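Local atomic coordinates of competence damage-inducible protein A (Enterobacter cloacae subsp. cloacae, PDB entry 5VU3), a protein that is of unknown function but belongs to the CinA family, some members of which are nicotinamide mononucleotide deamidases. Residues A15-K20 with E163-L168; V45-E50 with A54-V59. All blocks are in the same frame, centred on the assembly; numbering follows the deposited sequence.

Contact 1: residues A15-K20 with E163-L168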
loop_
_atom_site.group_PDB
_atom_site.type_symbol
_atom_site.label_atom_id
_atom_site.label_comp_id
_atom_site.label_asym_id
_atom_site.label_seq_id
_atom_site.Cartn_x
_atom_site.Cartn_y
_atom_site.Cartn_z
ATOM N N ALA A 15 -9.855 13.126 -2.516
ATOM C CA ALA A 15 -9.048 13.771 -3.552
ATOM C C ALA A 15 -8.804 15.242 -3.240
ATOM O O ALA A 15 -7.706 15.762 -3.474
ATOM C CB ALA A 15 -9.722 13.624 -4.919
ATOM N N GLU A 16 -9.818 15.938 -2.722
ATOM C CA GLU A 16 -9.610 17.315 -2.290
ATOM C C GLU A 16 -8.593 17.388 -1.157
ATOM O O GLU A 16 -7.763 18.310 -1.107
ATOM C CB GLU A 16 -10.939 17.921 -1.845
ATOM C CG GLU A 16 -11.873 18.332 -2.975
ATOM C CD GLU A 16 -13.170 18.915 -2.450
ATOM O OE1 GLU A 16 -13.365 20.141 -2.585
ATOM O OE2 GLU A 16 -13.985 18.141 -1.891
ATOM N N LEU A 17 -8.656 16.431 -0.233
ATOM C CA LEU A 17 -7.749 16.410 0.913
ATOM C C LEU A 17 -6.313 16.128 0.483
ATOM O O LEU A 17 -5.372 16.743 0.996
ATOM C CB LEU A 17 -8.219 15.362 1.923
ATOM C CG LEU A 17 -9.476 15.670 2.729
ATOM C CD1 LEU A 17 -9.871 14.453 3.584
ATOM C CD2 LEU A 17 -9.249 16.894 3.617
ATOM N N THR A 18 -6.115 15.172 -0.431
ATOM C CA THR A 18 -4.746 14.879 -0.846
ATOM C C THR A 18 -4.163 16.024 -1.666
ATOM O O THR A 18 -2.950 16.276 -1.610
ATOM C CB THR A 18 -4.677 13.554 -1.616
ATOM O OG1 THR A 18 -5.462 13.626 -2.816
ATOM C CG2 THR A 18 -5.163 12.393 -0.738
ATOM N N LYS A 19 -5.002 16.754 -2.402
ATOM C CA LYS A 19 -4.523 17.970 -3.055
ATOM C C LYS A 19 -4.116 19.021 -2.027
ATOM O O LYS A 19 -3.048 19.640 -2.143
ATOM C CB LYS A 19 -5.593 18.519 -3.996
ATOM C CG LYS A 19 -5.164 19.749 -4.768
ATOM C CD LYS A 19 -6.247 20.153 -5.757
ATOM C CE LYS A 19 -5.802 21.301 -6.641
ATOM N NZ LYS A 19 -6.913 21.723 -7.539
ATOM N N LYS A 20 -4.954 19.233 -1.007
ATOM C CA LYS A 20 -4.605 20.166 0.062
ATOM C C LYS A 20 -3.318 19.739 0.759
ATOM O O LYS A 20 -2.434 20.561 1.028
ATOM C CB LYS A 20 -5.742 20.251 1.080
ATOM C CG LYS A 20 -6.831 21.265 0.782
ATOM C CD LYS A 20 -8.113 20.884 1.513
ATOM C CE LYS A 20 -8.891 22.100 1.986
ATOM N NZ LYS A 20 -8.518 22.480 3.379
ATOM N N GLU A 163 -7.457 14.962 9.366
ATOM C CA GLU A 163 -6.762 15.374 10.577
ATOM C C GLU A 163 -5.368 15.899 10.271
ATOM O O GLU A 163 -4.949 16.916 10.831
ATOM C CB GLU A 163 -6.702 14.199 11.551
ATOM C CG GLU A 163 -8.059 13.841 12.126
ATOM C CD GLU A 163 -8.825 15.078 12.564
ATOM O OE1 GLU A 163 -8.520 15.588 13.663
ATOM O OE2 GLU A 163 -9.716 15.543 11.812
ATOM N N LEU A 164 -4.625 15.211 9.398
ATOM C CA LEU A 164 -3.278 15.670 9.071
ATOM C C LEU A 164 -3.310 17.037 8.406
ATOM O O LEU A 164 -2.475 17.899 8.705
ATOM C CB LEU A 164 -2.566 14.663 8.165
ATOM C CG LEU A 164 -1.104 15.039 7.874
ATOM C CD1 LEU A 164 -0.337 15.271 9.183
ATOM C CD2 LEU A 164 -0.393 13.981 7.018
ATOM N N VAL A 165 -4.259 17.253 7.490
ATOM C CA VAL A 165 -4.375 18.556 6.837
ATOM C C VAL A 165 -4.556 19.651 7.881
ATOM O O VAL A 165 -3.886 20.690 7.847
ATOM C CB VAL A 165 -5.530 18.550 5.818
ATOM C CG1 VAL A 165 -5.882 19.976 5.416
ATOM C CG2 VAL A 165 -5.138 17.741 4.591
ATOM N N THR A 166 -5.462 19.424 8.833
ATOM C CA THR A 166 -5.684 20.392 9.900
ATOM C C THR A 166 -4.415 20.628 10.706
ATOM O O THR A 166 -4.065 21.776 11.003
ATOM C CB THR A 166 -6.806 19.908 10.815
ATOM O OG1 THR A 166 -8.015 19.786 10.057
ATOM C CG2 THR A 166 -7.024 20.895 11.958
ATOM N N LYS A 167 -3.709 19.551 11.061
ATOM C CA LYS A 167 -2.499 19.686 11.864
ATOM C C LYS A 167 -1.413 20.472 11.146
ATOM O O LYS A 167 -0.553 21.064 11.807
ATOM C CB LYS A 167 -1.975 18.305 12.258
ATOM C CG LYS A 167 -2.829 17.608 13.316
ATOM C CD LYS A 167 -2.539 16.118 13.364
ATOM C CE LYS A 167 -3.120 15.471 14.610
ATOM N NZ LYS A 167 -4.506 15.921 14.905
ATOM N N LEU A 168 -1.434 20.501 9.813
ATOM C CA LEU A 168 -0.435 21.229 9.041
ATOM C C LEU A 168 -0.918 22.593 8.558
ATOM O O LEU A 168 -0.179 23.274 7.841
ATOM C CB LEU A 168 0.025 20.391 7.841
ATOM C CG LEU A 168 0.704 19.048 8.119
ATOM C CD1 LEU A 168 0.803 18.249 6.835
ATOM C CD2 LEU A 168 2.094 19.258 8.718
#
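Val165 carries this meeting of helices 14-28 and 149-167, its two methyls dividing the contact between them, CG2 toward Leu17 and CG1 toward Lys20. CG2 faces segment 15-20 of helix 14-28, 3.7 Å from the backbone O of Leu17 and 4.3 Å from CD2 of the same residue. CG1, anti to the backbone N (chi1 165°), is thereby turned to the other flank, where Lys20 lies. The inner side is the closer packed one. Leu17 leaves its helix at an angle, yet its branched end reaches across, and it also packs on Leu161, Ala162 and His158 of helix 149-167 and on Ile12. Leu21, one residue beyond this segment, also touches Val165, Leu164 and Leu168. The outer side is looser: the chain of Lys20 crosses Val165 at about a right angle, bent at chi3 and chi4, and brings NZ no nearer than 4.2 Å to CG1. That ammonium lies on the partly exposed side, close to the guanidinium of Arg24. A bound acetate, probably from the crystallisation liquor, lies about 4 Å from the Lys20 side chain (nearest atoms) and may offset the two positive charges. With CA atoms no closer than 7.0 Å, at Lys20 and Val165, and 133 Å² buried in all, the segments meet through side chains and one carbonyl, in mainly apolar packing between the first and last helices of the alpha/beta fold.

Contact 2: residues V45-E50 with A54-V59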
loop_
_atom_site.group_PDB
_atom_site.type_symbol
_atom_site.label_atom_id
_atom_site.label_comp_id
_atom_site.label_asym_id
_atom_site.label_seq_id
_atom_site.Cartn_x
_atom_site.Cartn_y
_atom_site.Cartn_z
ATOM N N VAL A 45 -2.851 4.338 -1.850
ATOM C CA VAL A 45 -3.466 4.545 -3.162
ATOM C C VAL A 45 -3.929 5.989 -3.305
ATOM O O VAL A 45 -3.689 6.639 -4.329
ATOM C CB VAL A 45 -4.631 3.561 -3.377
ATOM C CG1 VAL A 45 -5.585 4.080 -4.471
ATOM C CG2 VAL A 45 -4.108 2.177 -3.754
ATOM N N ALA A 46 -4.598 6.511 -2.275
ATOM C CA ALA A 46 -5.076 7.892 -2.321
ATOM C C ALA A 46 -3.920 8.870 -2.480
ATOM O O ALA A 46 -4.007 9.827 -3.261
ATOM C CB ALA A 46 -5.872 8.212 -1.057
ATOM N N LEU A 47 -2.821 8.640 -1.753
ATOM C CA LEU A 47 -1.684 9.550 -1.829
ATOM C C LEU A 47 -0.961 9.427 -3.163
ATOM O O LEU A 47 -0.456 10.426 -3.688
ATOM C CB LEU A 47 -0.734 9.289 -0.655
ATOM C CG LEU A 47 -1.337 9.630 0.716
ATOM C CD1 LEU A 47 -0.582 8.922 1.843
ATOM C CD2 LEU A 47 -1.352 11.137 0.945
ATOM N N CYS A 48 -0.921 8.227 -3.744
ATOM C CA CYS A 48 -0.286 8.062 -5.043
ATOM C C CYS A 48 -1.153 8.551 -6.191
ATOM O O CYS A 48 -0.642 8.700 -7.306
ATOM C CB CYS A 48 0.076 6.594 -5.284
ATOM S SG CYS A 48 1.431 6.020 -4.246
ATOM N N ALA A 49 -2.447 8.774 -5.959
ATOM C CA ALA A 49 -3.296 9.315 -7.012
ATOM C C ALA A 49 -3.070 10.802 -7.204
ATOM O O ALA A 49 -3.432 11.343 -8.258
ATOM C CB ALA A 49 -4.767 9.048 -6.696
ATOM N N GLU A 50 -2.483 11.458 -6.206
ATOM C CA GLU A 50 -2.217 12.886 -6.265
ATOM C C GLU A 50 -1.302 13.226 -7.431
ATOM O O GLU A 50 -0.322 12.525 -7.701
ATOM C CB GLU A 50 -1.573 13.344 -4.959
ATOM C CG GLU A 50 -2.445 14.245 -4.110
ATOM C CD GLU A 50 -3.187 15.285 -4.919
ATOM O OE1 GLU A 50 -2.532 16.164 -5.526
ATOM O OE2 GLU A 50 -4.435 15.216 -4.949
ATOM N N ALA A 54 4.926 12.423 -6.391
ATOM C CA ALA A 54 6.365 12.187 -6.385
ATOM C C ALA A 54 7.120 13.217 -5.563
ATOM O O ALA A 54 8.247 12.944 -5.135
ATOM C CB ALA A 54 6.904 12.185 -7.815
ATOM N N ASP A 55 6.524 14.384 -5.333
ATOM C CA ASP A 55 7.179 15.493 -4.654
ATOM C C ASP A 55 7.030 15.456 -3.134
ATOM O O ASP A 55 7.613 16.312 -2.454
ATOM C CB ASP A 55 6.621 16.820 -5.184
ATOM C CG ASP A 55 7.060 17.114 -6.606
ATOM O OD1 ASP A 55 8.166 16.677 -6.990
ATOM O OD2 ASP A 55 6.303 17.790 -7.339
ATOM N N PHE A 56 6.268 14.509 -2.580
ATOM C CA PHE A 56 6.047 14.518 -1.136
ATOM C C PHE A 56 5.795 13.137 -0.541
ATOM O O PHE A 56 5.818 12.983 0.686
ATOM C CB PHE A 56 4.877 15.451 -0.780
ATOM C CG PHE A 56 3.525 14.946 -1.230
ATOM C CD1 PHE A 56 2.753 14.136 -0.406
ATOM C CD2 PHE A 56 3.024 15.292 -2.476
ATOM C CE1 PHE A 56 1.523 13.663 -0.824
ATOM C CE2 PHE A 56 1.790 14.832 -2.895
ATOM C CZ PHE A 56 1.041 14.019 -2.074
ATOM N N TYR A 57 5.533 12.128 -1.371
ATOM C CA TYR A 57 5.203 10.804 -0.862
ATOM C C TYR A 57 6.120 9.779 -1.507
ATOM O O TYR A 57 6.290 9.772 -2.730
ATOM C CB TYR A 57 3.727 10.455 -1.117
ATOM C CG TYR A 57 3.272 9.150 -0.487
ATOM C CD1 TYR A 57 2.781 8.119 -1.270
ATOM C CD2 TYR A 57 3.324 8.957 0.893
ATOM C CE1 TYR A 57 2.363 6.917 -0.706
ATOM C CE2 TYR A 57 2.910 7.758 1.469
ATOM C CZ TYR A 57 2.419 6.747 0.660
ATOM O OH TYR A 57 1.995 5.557 1.214
ATOM N N ASP A 58 6.719 8.925 -0.678
ATOM C CA ASP A 58 7.661 7.921 -1.158
ATOM C C ASP A 58 7.234 6.525 -0.697
ATOM O O ASP A 58 6.857 5.706 -1.534
ATOM C CB ASP A 58 9.076 8.266 -0.689
ATOM C CG ASP A 58 10.143 7.397 -1.333
ATOM O OD1 ASP A 58 9.804 6.538 -2.170
ATOM O OD2 ASP A 58 11.335 7.575 -1.004
ATOM N N VAL A 59 7.247 6.255 0.603
ATOM C CA VAL A 59 7.152 4.897 1.127
ATOM C C VAL A 59 5.785 4.687 1.758
ATOM O O VAL A 59 5.327 5.508 2.564
ATOM C CB VAL A 59 8.266 4.614 2.145
ATOM C CG1 VAL A 59 8.032 3.265 2.838
ATOM C CG2 VAL A 59 9.627 4.670 1.455
#
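Helix 42-49 and strand 57-63 are the last two elements of a beta-alpha-beta unit that starts with strand 32-37, and here the end of the helix settles on the residues leading into the strand. Leu47 lies over one face of the Tyr57 ring: its CB sits 3.9 Å from the centroid, 16° off the normal, a CH-pi contact displaced toward the rim. CD1 lies over the same face above Tyr57 CE2, 3.7 Å away, while the other methyl, CD2, turns to Phe56, 4.2 Å from its CE1. Cys48 approaches differently. Its SG comes in at the ring edge, 88° off the normal and 3.8 Å from Tyr57 CE1, a sulfur-aromatic contact in the ring plane. Tyr57 reaches the helix with CG anti to its backbone N (chi1 -174°), and a hydrogen bond between Tyr57 OH and Thr34 OG1 links the two strands of the unit. Phe56 lies beside it, reaching Ala22 and Leu25 of helix 14-28, and at its edge receives CB of Glu50, 4.0 Å from CZ. The carboxylate of Glu50 continues past the ring to Thr18. Leu47 O, 4.2 Å from Phe56 CZ, is bonded to Thr53 OG1 in the short connection. Asp58, its side chain directed away from the helix, bonds Ser65 OG and Phe64 N of the second subunit.

The two contacts have centres about 13 Å apart; helix 14-28 carries one side of contact 1 and packs against contact 2. Along the chain, segment 15-20 comes first, 45-50 and 54-59 follow, and 163-168 comes last, so contact 1 brings together the first and last helices, 14-28 and 149-167, while contact 2 is a local helix-to-strand contact between them in sequence. They touch directly: Thr18 OG1 of contact 1 lies 2.9 Å from Glu50 OE2 of contact 2, probably a hydrogen bond, linking the first helix to the end of helix 42-49. Contact 2 belongs to strand 57-63, an outermost strand of the five-stranded mixed sheet, and also borders the second subunit; contact 1 meets no other chain of the assembly.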